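Local atomic coordinates of mandelate racemase/muconate lactonizing enzyme (Jannaschia sp., PDB entry 4J3Z), a protein that belongs to the enolase superfamily and probably acts as an isomerase on a carboxylate substrate that remains to be identified. Residues Pro231-Pro237 / Ile255-Glu261; Arg278-Ala283 / Ala305-His310; Phe10-Pro15 / Ala374-Tyr379. All coordinates share one frame; numbering follows the deposited sequence.

How the interactions relate
Interactions 1 and 2 are both buried in the barrel domain and join parallel strands of one curled sheet. They meet directly, since strands 257-259 and 279-280 are neighbours: T259 O lies 2.7 Å from Q281 N, a probable hydrogen bond. Interaction 3 lies at the surface, its nearest atoms about 15 Å from interaction 1 and about 13 Å from interaction 2. It ties the first strand of the N-terminal sheet to the end of helix 371-376 and the chain that follows, so both other contacts fall inside the loop it closes. All three rest on backbone bonds, three, four and two in turn; acids and a histidine mark the strand ends of the buried pairs, alanines and partly exposed rings the surface one.

Interaction 1. Residues Pro231-Pro237 / Ile255-Glu261; sequences PLWYEEP and IPIATGE
Y234 N gives to P256 O (2.9 Å), A258 N to Y234 O, and E236 N to A258 O; these backbone bonds join strands 233-235 and 257-259, which run parallel with axes 38° apart. Apolar contacts flank them. I255 sends CG2 against Y234 CB (3.7 Å), and its CD1 crosses the P231 ring, touching CG at 3.6 Å. An alanine in place of I255 would remove both branches and would probably leave a gap between P231 and Y234. On the face shared with E235, A258 CB sits over the five-membered ring of W233, a CH-pi contact 4.1 Å from the centroid. W233 CG lies between the backbone N and the carbonyl carbon (chi1 74°), which brings the indole beside that methyl; NE1 bonds weakly to E235 OE1. Among the acids, E236 OE1 stands 4.3 Å from E261 OE1 and is also paired with R262 in a salt bridge. Such acids at C-terminal strand ends, with K166 near E235, are consistent with the active-site end of an enolase-superfamily barrel. In this beta-alpha-beta unit helix 246-252 connects the strands and packs on I257, helix 216-226 receives Y234 and I255, and strands 205-209 and 279-280 continue the sheet.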
# COMPACT_ATOMS: atom_id res chain seq x y z
N PRO D 231 23.19 12.27 15.96
CA PRO D 231 22.80 13.63 15.54
C PRO D 231 21.29 13.87 15.68
O PRO D 231 20.50 12.99 15.33
CB PRO D 231 23.18 13.68 14.06
CG PRO D 231 23.16 12.25 13.62
CD PRO D 231 23.54 11.41 14.81
N LEU D 232 20.91 15.05 16.18
CA LEU D 232 19.49 15.39 16.36
C LEU D 232 18.73 15.38 15.05
O LEU D 232 17.52 15.09 15.03
CB LEU D 232 19.31 16.75 17.04
CG LEU D 232 17.91 17.13 17.56
CD1 LEU D 232 17.99 18.15 18.68
CD2 LEU D 232 17.01 17.67 16.47
N TRP D 233 19.41 15.71 13.95
CA TRP D 233 18.79 15.63 12.64
C TRP D 233 19.75 15.48 11.46
O TRP D 233 20.94 15.79 11.55
CB TRP D 233 17.78 16.78 12.41
CG TRP D 233 18.33 18.18 12.14
CD1 TRP D 233 19.40 18.52 11.35
CD2 TRP D 233 17.77 19.41 12.62
NE1 TRP D 233 19.55 19.89 11.33
CE2 TRP D 233 18.57 20.46 12.10
CE3 TRP D 233 16.69 19.73 13.45
CZ2 TRP D 233 18.31 21.81 12.38
CZ3 TRP D 233 16.43 21.08 13.72
CH2 TRP D 233 17.25 22.10 13.19
N TYR D 234 19.20 14.98 10.36
CA TYR D 234 19.87 14.90 9.08
C TYR D 234 19.09 15.79 8.13
O TYR D 234 17.95 15.48 7.76
CB TYR D 234 19.88 13.45 8.61
CG TYR D 234 20.72 13.17 7.39
CD1 TYR D 234 21.41 14.18 6.73
CD2 TYR D 234 20.83 11.87 6.90
CE1 TYR D 234 22.17 13.91 5.60
CE2 TYR D 234 21.60 11.59 5.77
CZ TYR D 234 22.26 12.61 5.13
OH TYR D 234 23.03 12.34 4.02
N GLU D 235 19.62 16.96 7.83
CA GLU D 235 18.88 17.98 7.14
C GLU D 235 19.22 18.01 5.67
O GLU D 235 20.33 18.00 5.32
CB GLU D 235 19.09 19.32 7.83
CG GLU D 235 18.99 20.54 6.97
CD GLU D 235 19.55 21.77 7.60
OE1 GLU D 235 20.22 21.65 8.60
OE2 GLU D 235 19.29 22.85 7.08
N GLU D 236 18.19 18.02 4.85
CA GLU D 236 18.30 18.19 3.40
C GLU D 236 19.25 17.23 2.76
O GLU D 236 20.21 17.59 2.17
CB GLU D 236 18.56 19.66 2.98
CG GLU D 236 17.36 20.58 3.02
CD GLU D 236 17.37 21.62 1.93
OE1 GLU D 236 18.41 22.23 1.74
OE2 GLU D 236 16.38 21.83 1.25
N PRO D 237 18.95 15.97 2.97
CA PRO D 237 19.82 14.89 2.53
C PRO D 237 19.90 14.77 1.01
O PRO D 237 20.95 14.42 0.46
CB PRO D 237 19.13 13.63 3.09
CG PRO D 237 17.70 14.01 3.24
CD PRO D 237 17.71 15.47 3.59
N ILE D 255 18.04 8.44 12.21
CA ILE D 255 18.25 9.88 12.43
C ILE D 255 17.07 10.65 11.87
O ILE D 255 16.79 10.55 10.68
CB ILE D 255 19.53 10.39 11.73
CG1 ILE D 255 20.77 9.64 12.25
CG2 ILE D 255 19.69 11.89 11.94
CD1 ILE D 255 21.97 9.77 11.33
N PRO D 256 16.37 11.43 12.71
CA PRO D 256 15.26 12.26 12.23
C PRO D 256 15.64 13.07 10.98
O PRO D 256 16.78 13.55 10.88
CB PRO D 256 14.95 13.19 13.41
CG PRO D 256 15.89 12.82 14.52
CD PRO D 256 16.54 11.52 14.17
N ILE D 257 14.71 13.22 10.04
CA ILE D 257 15.00 13.92 8.78
C ILE D 257 14.37 15.30 8.75
O ILE D 257 13.14 15.43 8.77
CB ILE D 257 14.59 13.10 7.52
CG1 ILE D 257 15.08 11.65 7.62
CG2 ILE D 257 15.14 13.76 6.25
CD1 ILE D 257 16.59 11.46 7.53
N ALA D 258 15.21 16.30 8.69
CA ALA D 258 14.78 17.66 8.59
C ALA D 258 14.98 18.25 7.21
O ALA D 258 15.90 17.93 6.56
CB ALA D 258 15.46 18.47 9.64
N THR D 259 14.06 19.08 6.78
CA THR D 259 14.02 19.64 5.45
C THR D 259 13.04 20.79 5.28
O THR D 259 12.34 21.14 6.15
CB THR D 259 13.77 18.52 4.43
OG1 THR D 259 14.34 18.87 3.19
CG2 THR D 259 12.34 18.21 4.29
N GLY D 260 12.98 21.33 4.09
CA GLY D 260 12.02 22.34 3.75
C GLY D 260 12.41 23.79 3.62
O GLY D 260 11.58 24.58 3.46
N GLU D 261 13.68 24.10 3.68
CA GLU D 261 14.17 25.48 3.47
C GLU D 261 14.02 25.92 2.02
O GLU D 261 13.86 27.11 1.74
CB GLU D 261 15.62 25.66 3.94
CG GLU D 261 16.69 25.40 2.89
CD GLU D 261 17.93 26.25 3.10
OE1 GLU D 261 18.77 25.89 3.95
OE2 GLU D 261 18.07 27.28 2.38
O HOH W 1 16.15 18.89 0.39

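Interaction 2. Residues Arg278-Ala283 / Ala305-His310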
# COMPACT_ATOMS: atom_id res chain seq x y z
N ARG D 278 10.36 14.56 9.57
CA ARG D 278 9.67 14.85 10.83
C ARG D 278 10.08 16.19 11.40
O ARG D 278 9.59 16.61 12.45
CB ARG D 278 9.88 13.72 11.84
CG ARG D 278 9.07 12.44 11.55
CD ARG D 278 7.57 12.69 11.65
NE ARG D 278 6.77 11.57 11.12
CZ ARG D 278 6.31 11.51 9.87
NH1 ARG D 278 6.56 12.49 9.02
NH2 ARG D 278 5.59 10.46 9.47
N ILE D 279 10.99 16.87 10.71
CA ILE D 279 11.35 18.23 11.08
C ILE D 279 11.32 19.10 9.85
O ILE D 279 12.07 18.87 8.91
CB ILE D 279 12.75 18.31 11.74
CG1 ILE D 279 12.88 17.26 12.85
CG2 ILE D 279 13.04 19.72 12.24
CD1 ILE D 279 14.09 17.44 13.73
N LEU D 280 10.43 20.09 9.86
CA LEU D 280 10.27 21.01 8.72
C LEU D 280 10.91 22.34 9.06
O LEU D 280 10.75 22.86 10.16
CB LEU D 280 8.80 21.25 8.38
CG LEU D 280 7.96 20.00 8.14
CD1 LEU D 280 6.53 20.40 7.85
CD2 LEU D 280 8.54 19.14 7.02
N GLN D 281 11.63 22.89 8.08
CA GLN D 281 12.38 24.12 8.27
C GLN D 281 12.00 25.10 7.19
O GLN D 281 12.71 25.25 6.21
CB GLN D 281 13.88 23.84 8.24
CG GLN D 281 14.29 22.54 8.93
CD GLN D 281 15.69 22.13 8.58
OE1 GLN D 281 16.05 22.05 7.40
NE2 GLN D 281 16.50 21.87 9.59
N PRO D 282 10.86 25.78 7.35
CA PRO D 282 10.61 26.75 6.31
C PRO D 282 11.55 27.94 6.45
O PRO D 282 11.95 28.29 7.57
CB PRO D 282 9.16 27.16 6.54
CG PRO D 282 8.90 26.89 7.98
CD PRO D 282 9.77 25.73 8.34
N ALA D 283 11.92 28.52 5.32
CA ALA D 283 12.44 29.88 5.31
C ALA D 283 11.20 30.71 5.04
O ALA D 283 10.58 30.60 3.97
CB ALA D 283 13.48 30.06 4.22
N ALA D 305 5.13 15.76 13.77
CA ALA D 305 6.38 16.43 13.37
C ALA D 305 6.58 17.74 14.12
O ALA D 305 5.67 18.21 14.82
CB ALA D 305 6.39 16.66 11.87
N GLN D 306 7.77 18.34 13.95
CA GLN D 306 8.15 19.58 14.64
C GLN D 306 8.60 20.67 13.66
O GLN D 306 8.95 20.38 12.51
CB GLN D 306 9.28 19.30 15.64
CG GLN D 306 8.87 18.47 16.85
CD GLN D 306 10.02 18.19 17.80
OE1 GLN D 306 11.04 17.62 17.40
NE2 GLN D 306 9.87 18.59 19.05
N LEU D 307 8.61 21.92 14.13
CA LEU D 307 9.00 23.08 13.32
C LEU D 307 10.33 23.70 13.73
O LEU D 307 10.57 23.95 14.92
CB LEU D 307 7.93 24.15 13.36
CG LEU D 307 8.17 25.36 12.46
CD1 LEU D 307 7.43 25.17 11.14
CD2 LEU D 307 7.76 26.65 13.16
N ALA D 308 11.18 23.97 12.74
CA ALA D 308 12.50 24.56 12.98
C ALA D 308 12.81 25.68 11.99
O ALA D 308 13.58 25.48 11.04
CB ALA D 308 13.57 23.47 12.91
N PRO D 309 12.22 26.88 12.21
CA PRO D 309 12.32 27.92 11.19
C PRO D 309 13.76 28.19 10.77
O PRO D 309 14.63 28.45 11.62
CB PRO D 309 11.71 29.16 11.86
CG PRO D 309 10.91 28.64 13.01
CD PRO D 309 11.54 27.34 13.43
N HIS D 310 13.99 28.09 9.46
CA HIS D 310 15.28 28.32 8.82
C HIS D 310 15.71 29.78 8.89
O HIS D 310 14.87 30.68 8.93
CB HIS D 310 15.15 27.88 7.36
CG HIS D 310 16.35 28.19 6.51
ND1 HIS D 310 16.46 29.35 5.78
CD2 HIS D 310 17.47 27.47 6.27
CE1 HIS D 310 17.61 29.34 5.13
NE2 HIS D 310 18.24 28.21 5.40
O HOH W 2 10.57 15.73 14.96
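L280 and A308 are joined by the bond from A308 N to L280 O (2.8 Å), one of four that tie these parallel segments together. Q306 N gives to R278 O and L280 N to Q306 O (3.0 Å), the latter nearly straight at 169°. Beyond the regular strands, H310 N still reaches P282 O, and with this bond the pairing continues into the loops at the C-terminal ends of the strands. R278 O has a second partner: a water that donates to it and to Q306 OE1, linking this backbone carbonyl to a side-chain amide.

H310 can be followed outward. Its CB lies 3.2 Å from P282 O, the same carbonyl that its backbone N grips. A chi1 of 174° swings the ring to the carbonyl side, and CG comes near A283 CB. ND1 is closer to that methyl, 3.4 Å from A283 CB, which meets the imidazole obliquely. Farther out, the ring meets that of Y42.

Apolar contacts occupy both faces of the pair. I279 CG2 meets A308 CB at 3.8 Å, while L307 CD1 crosses the P282 ring at about a right angle and touches its CD at 3.7 Å.

At the N-terminal start of the pair, R278 NE forms a salt bridge with E248 of the second subunit and its NH1 bonds to L273 O. Helix 266-274 packs against L280, P282 and A305. On the I279 and A308 side lies W233 of strand 233-235, while strand 257-259 pairs with 279-280 along its other edge, placing the contact within the curled sheet of the enolase-type barrel.

Interaction 3. Residues Phe10-Pro15 / Ala374-Tyr379; sequences FAVAPP and ANAHRY
V12 and R378 form a single backbone bridge, closed by Y379 N giving to A11 O (2.8 Å) and A13 N giving to H377 O (2.7 Å). Alanines line the approach: A11 CB meets Y379 CB at 3.6 Å, and A13 CB lies at the edge of the tyrosine ring. With CG opposite the backbone N (chi1 -175°), that ring leads away from the strand to an edge-to-face contact with Y23. H377 lays its CB near V12 CG1, and its ring crosses P15, H377 CD2 to P15 CD 3.9 Å, while ND1 bonds to I373 O. F10 presents its edge to N375 OD1, which lies 3.6 Å from F10 CE1 in the ring plane, and its CD1 touches A374 CB. At the helix end N375 O accepts from R378 N and from R378 NH1 (2.7 Å), which arrive on opposite faces of its plane, so that the arginine reaches back to the last turn of the helix and one carbonyl is gripped twice. Two short backbone bonds and close-fitting alanines thus hold edge strand 4-12 of the N-terminal sheet to the chain leaving helix 371-376, joining the beginning of the protein to its C-terminal region with no salt bridge between the two segments.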
# COMPACT_ATOMS: atom_id res chain seq x y z
N PHE D 10 14.77 47.47 -0.11
CA PHE D 10 16.19 47.66 0.22
C PHE D 10 17.00 46.41 -0.11
O PHE D 10 16.71 45.31 0.37
CB PHE D 10 16.38 47.99 1.71
CG PHE D 10 15.79 49.31 2.13
CD1 PHE D 10 16.51 50.49 2.00
CD2 PHE D 10 14.51 49.37 2.68
CE1 PHE D 10 15.98 51.70 2.40
CE2 PHE D 10 13.97 50.59 3.08
CZ PHE D 10 14.71 51.75 2.94
N ALA D 11 18.03 46.57 -0.94
CA ALA D 11 18.98 45.50 -1.21
C ALA D 11 20.19 45.75 -0.32
O ALA D 11 20.89 46.75 -0.48
CB ALA D 11 19.36 45.49 -2.67
N VAL D 12 20.44 44.84 0.62
CA VAL D 12 21.45 45.06 1.63
C VAL D 12 22.61 44.06 1.53
O VAL D 12 22.40 42.86 1.49
CB VAL D 12 20.84 45.06 3.06
CG1 VAL D 12 21.91 45.34 4.10
CG2 VAL D 12 19.74 46.12 3.18
N ALA D 13 23.84 44.57 1.48
CA ALA D 13 25.05 43.73 1.50
C ALA D 13 25.57 43.58 2.91
O ALA D 13 25.99 44.56 3.53
CB ALA D 13 26.13 44.32 0.60
N PRO D 14 25.52 42.35 3.46
CA PRO D 14 26.21 42.11 4.72
C PRO D 14 27.72 42.31 4.53
O PRO D 14 28.26 41.87 3.51
CB PRO D 14 25.91 40.64 5.00
CG PRO D 14 24.59 40.40 4.34
CD PRO D 14 24.67 41.21 3.08
N PRO D 15 28.38 42.98 5.49
CA PRO D 15 29.83 43.07 5.41
C PRO D 15 30.49 41.70 5.61
O PRO D 15 29.83 40.76 6.07
CB PRO D 15 30.20 44.02 6.56
CG PRO D 15 29.05 43.97 7.50
CD PRO D 15 27.84 43.74 6.63
N ALA D 374 21.09 50.83 6.38
CA ALA D 374 20.52 50.24 5.17
C ALA D 374 21.23 50.76 3.92
O ALA D 374 21.81 49.97 3.18
CB ALA D 374 19.02 50.53 5.09
N ASN D 375 21.18 52.07 3.70
CA ASN D 375 21.68 52.69 2.46
C ASN D 375 23.19 52.56 2.25
O ASN D 375 23.64 52.20 1.16
CB ASN D 375 21.23 54.15 2.36
CG ASN D 375 19.71 54.29 2.21
OD1 ASN D 375 19.05 53.44 1.59
ND2 ASN D 375 19.16 55.36 2.76
N ALA D 376 23.96 52.83 3.30
CA ALA D 376 25.42 52.69 3.26
C ALA D 376 25.88 51.31 2.80
O ALA D 376 26.97 51.15 2.24
CB ALA D 376 26.02 53.02 4.63
N HIS D 377 25.04 50.30 3.03
CA HIS D 377 25.33 48.92 2.65
C HIS D 377 24.55 48.42 1.43
O HIS D 377 24.50 47.21 1.19
CB HIS D 377 25.05 47.98 3.82
CG HIS D 377 26.07 48.04 4.91
ND1 HIS D 377 26.01 48.96 5.94
CD2 HIS D 377 27.16 47.27 5.15
CE1 HIS D 377 27.03 48.76 6.76
NE2 HIS D 377 27.74 47.74 6.30
N ARG D 378 23.94 49.33 0.68
CA ARG D 378 23.15 48.94 -0.49
C ARG D 378 23.92 48.07 -1.49
O ARG D 378 25.11 48.30 -1.75
CB ARG D 378 22.52 50.16 -1.18
CG ARG D 378 23.46 50.94 -2.08
CD ARG D 378 23.06 52.40 -2.16
NE ARG D 378 24.15 53.21 -2.69
CZ ARG D 378 25.12 53.75 -1.94
NH1 ARG D 378 25.14 53.56 -0.63
NH2 ARG D 378 26.08 54.47 -2.52
N TYR D 379 23.26 47.04 -1.98
CA TYR D 379 23.83 46.11 -2.91
C TYR D 379 24.04 46.69 -4.31
O TYR D 379 23.23 47.43 -4.78
CB TYR D 379 22.93 44.88 -2.97
CG TYR D 379 23.48 43.79 -3.82
CD1 TYR D 379 24.42 42.94 -3.33
CD2 TYR D 379 23.08 43.62 -5.10
CE1 TYR D 379 24.93 41.95 -4.09
CE2 TYR D 379 23.60 42.63 -5.86
CZ TYR D 379 24.53 41.81 -5.35
OH TYR D 379 25.07 40.82 -6.08